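PDB 5C98: Agap007691-pb from Anopheles gambiae, which belongs to the serpin family and may act as an inhibitor of serine proteases, although its own function has not been established. Local coordinates for residues L138-F143 with E152-E157. Numbering follows the deposited sequence. Where two conformers were deposited one is given.
Sequences LAVNSF and EDFIGE
With CG anti to its own carbonyl carbon (chi1 -70°), N141 swings its carboxamide off helix 133-146 to the backbone of I155, while I155, its CG1 held between backbone N and carbonyl carbon, brings CD1 up against V140. The amide then grips one residue at both polar ends. I155 N donates to N141 OD1 at 2.8 Å with an N-H...O angle of 157°, the donor lying in the plane of the N141 carbonyl, on a lone pair of OD1. N141 ND2 returns a bond to I155 O at 3.0 Å; the acceptor sits nearly in the amide plane, 9° out of it, whereas ND2 comes in tilted from the I155 carbonyl plane. A water extends the link, donating to N141 O (2.8 Å) and accepting from F154 N (3.2 Å). Beside this polar patch, V140 meets I155 at about a right angle, its CB 3.6 Å from I155 CD1, and V140 CG1 approaches F154 CD1 obliquely at 3.7 Å. F172 of strand 169-177 touches V140, F154 and I155, so the apolar side faces the sheet on which the helix lies, as helix F packs on sheet A in serpins. F154 also stacks on Y144, and its carbonyl O is hydrogen-bonded to H324 ND1. Two oppositely directed bonds fix the rotation of the N141 amide and define which end is oxygen; one helix side chain thus satisfies both backbone polar groups of buried I155.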
loop_
_atom_site.group_PDB
_atom_site.type_symbol
_atom_site.label_atom_id
_atom_site.label_comp_id
_atom_site.label_asym_id
_atom_site.label_seq_id
_atom_site.Cartn_x
_atom_site.Cartn_y
_atom_site.Cartn_z
ATOM N N LEU A 138 0.306 1.725 22.026
ATOM C CA LEU A 138 1.431 0.839 22.289
ATOM C C LEU A 138 1.166 -0.566 21.761
ATOM O O LEU A 138 2.079 -1.221 21.245
ATOM C CB LEU A 138 1.737 0.801 23.786
ATOM C CG LEU A 138 2.985 -0.018 24.132
ATOM C CD1 LEU A 138 4.216 0.559 23.471
ATOM C CD2 LEU A 138 3.173 -0.085 25.644
ATOM N N ALA A 139 -0.066 -1.049 21.869
ATOM C CA ALA A 139 -0.364 -2.376 21.346
ATOM C C ALA A 139 -0.095 -2.440 19.854
ATOM O O ALA A 139 0.497 -3.406 19.357
ATOM C CB ALA A 139 -1.818 -2.743 21.660
ATOM N N VAL A 140 -0.516 -1.412 19.116
ATOM C CA VAL A 140 -0.301 -1.393 17.675
ATOM C C VAL A 140 1.184 -1.288 17.362
ATOM O O VAL A 140 1.735 -2.060 16.562
ATOM C CB VAL A 140 -1.073 -0.223 17.035
ATOM C CG1 VAL A 140 -0.836 -0.197 15.509
ATOM C CG2 VAL A 140 -2.569 -0.339 17.359
ATOM N N ASN A 141 1.849 -0.315 17.966
ATOM C CA ASN A 141 3.249 -0.065 17.624
ATOM C C ASN A 141 4.129 -1.253 17.985
ATOM O O ASN A 141 5.042 -1.596 17.222
ATOM C CB ASN A 141 3.743 1.209 18.292
ATOM C CG ASN A 141 3.126 2.446 17.688
ATOM O OD1 ASN A 141 2.796 2.464 16.499
ATOM N ND2 ASN A 141 2.931 3.473 18.504
ATOM N N SER A 142 3.865 -1.902 19.133
ATOM C CA SER A 142 4.676 -3.051 19.519
ATOM C C SER A 142 4.448 -4.234 18.583
ATOM O O SER A 142 5.404 -4.953 18.258
ATOM C CB SER A 142 4.446 -3.419 20.988
ATOM O OG SER A 142 3.138 -3.892 21.230
ATOM N N PHE A 143 3.215 -4.436 18.114
ATOM C CA PHE A 143 2.958 -5.519 17.167
ATOM C C PHE A 143 3.790 -5.344 15.906
ATOM O O PHE A 143 4.456 -6.286 15.458
ATOM C CB PHE A 143 1.480 -5.599 16.813
ATOM C CG PHE A 143 1.172 -6.595 15.739
ATOM C CD1 PHE A 143 1.031 -7.937 16.053
ATOM C CD2 PHE A 143 1.004 -6.198 14.428
ATOM C CE1 PHE A 143 0.742 -8.852 15.082
ATOM C CE2 PHE A 143 0.719 -7.121 13.455
ATOM C CZ PHE A 143 0.600 -8.449 13.783
ATOM N N GLU A 152 8.682 1.216 12.887
ATOM C CA GLU A 152 8.863 1.233 14.332
ATOM C C GLU A 152 7.916 2.185 15.045
ATOM O O GLU A 152 7.781 2.094 16.270
ATOM C CB GLU A 152 10.310 1.595 14.684
ATOM C CG GLU A 152 11.337 0.603 14.149
ATOM C CD GLU A 152 11.254 -0.754 14.828
ATOM O OE1 GLU A 152 11.453 -0.811 16.062
ATOM O OE2 GLU A 152 10.989 -1.760 14.129
ATOM N N ASP A 153 7.261 3.088 14.322
ATOM C CA ASP A 153 6.293 4.029 14.896
ATOM C C ASP A 153 5.063 4.023 13.993
ATOM O O ASP A 153 4.781 4.964 13.251
ATOM C CB ASP A 153 6.887 5.425 15.026
ATOM C CG ASP A 153 7.643 5.611 16.319
ATOM O OD1 ASP A 153 6.991 5.883 17.349
ATOM O OD2 ASP A 153 8.886 5.478 16.303
ATOM N N PHE A 154 4.326 2.926 14.061
ATOM C CA PHE A 154 3.221 2.724 13.139
ATOM C C PHE A 154 2.165 3.829 13.265
ATOM O O PHE A 154 1.630 4.298 12.253
ATOM C CB PHE A 154 2.638 1.322 13.389
ATOM C CG PHE A 154 1.670 0.892 12.346
ATOM C CD1 PHE A 154 0.387 1.367 12.370
ATOM C CD2 PHE A 154 2.037 0.030 11.327
ATOM C CE1 PHE A 154 -0.516 1.023 11.402
ATOM C CE2 PHE A 154 1.103 -0.337 10.363
ATOM C CZ PHE A 154 -0.154 0.162 10.406
ATOM N N ILE A 155 1.812 4.223 14.496
ATOM C CA ILE A 155 0.767 5.216 14.744
ATOM C C ILE A 155 1.201 6.069 15.923
ATOM O O ILE A 155 2.096 5.707 16.690
ATOM C CB ILE A 155 -0.657 4.663 15.047
ATOM C CG1 ILE A 155 -0.595 3.511 16.051
ATOM C CG2 ILE A 155 -1.412 4.276 13.763
ATOM C CD1 ILE A 155 -1.905 3.318 16.798
ATOM N N GLY A 156 0.550 7.226 16.040
ATOM C CA GLY A 156 0.628 8.046 17.227
ATOM C C GLY A 156 -0.635 7.884 18.061
ATOM O O GLY A 156 -1.645 7.338 17.626
ATOM N N GLU A 157 -0.555 8.368 19.297
ATOM C CA GLU A 157 -1.711 8.279 20.181
ATOM C C GLU A 157 -2.926 8.980 19.592
ATOM O O GLU A 157 -4.065 8.540 19.805
ATOM C CB GLU A 157 -1.360 8.858 21.546
ATOM C CG GLU A 157 -0.637 7.872 22.446
ATOM C CD GLU A 157 0.879 7.915 22.317
ATOM O OE1 GLU A 157 1.400 8.485 21.327
ATOM O OE2 GLU A 157 1.555 7.381 23.224
HETATM O O HOH W 1 5.460 0.145 15.051
#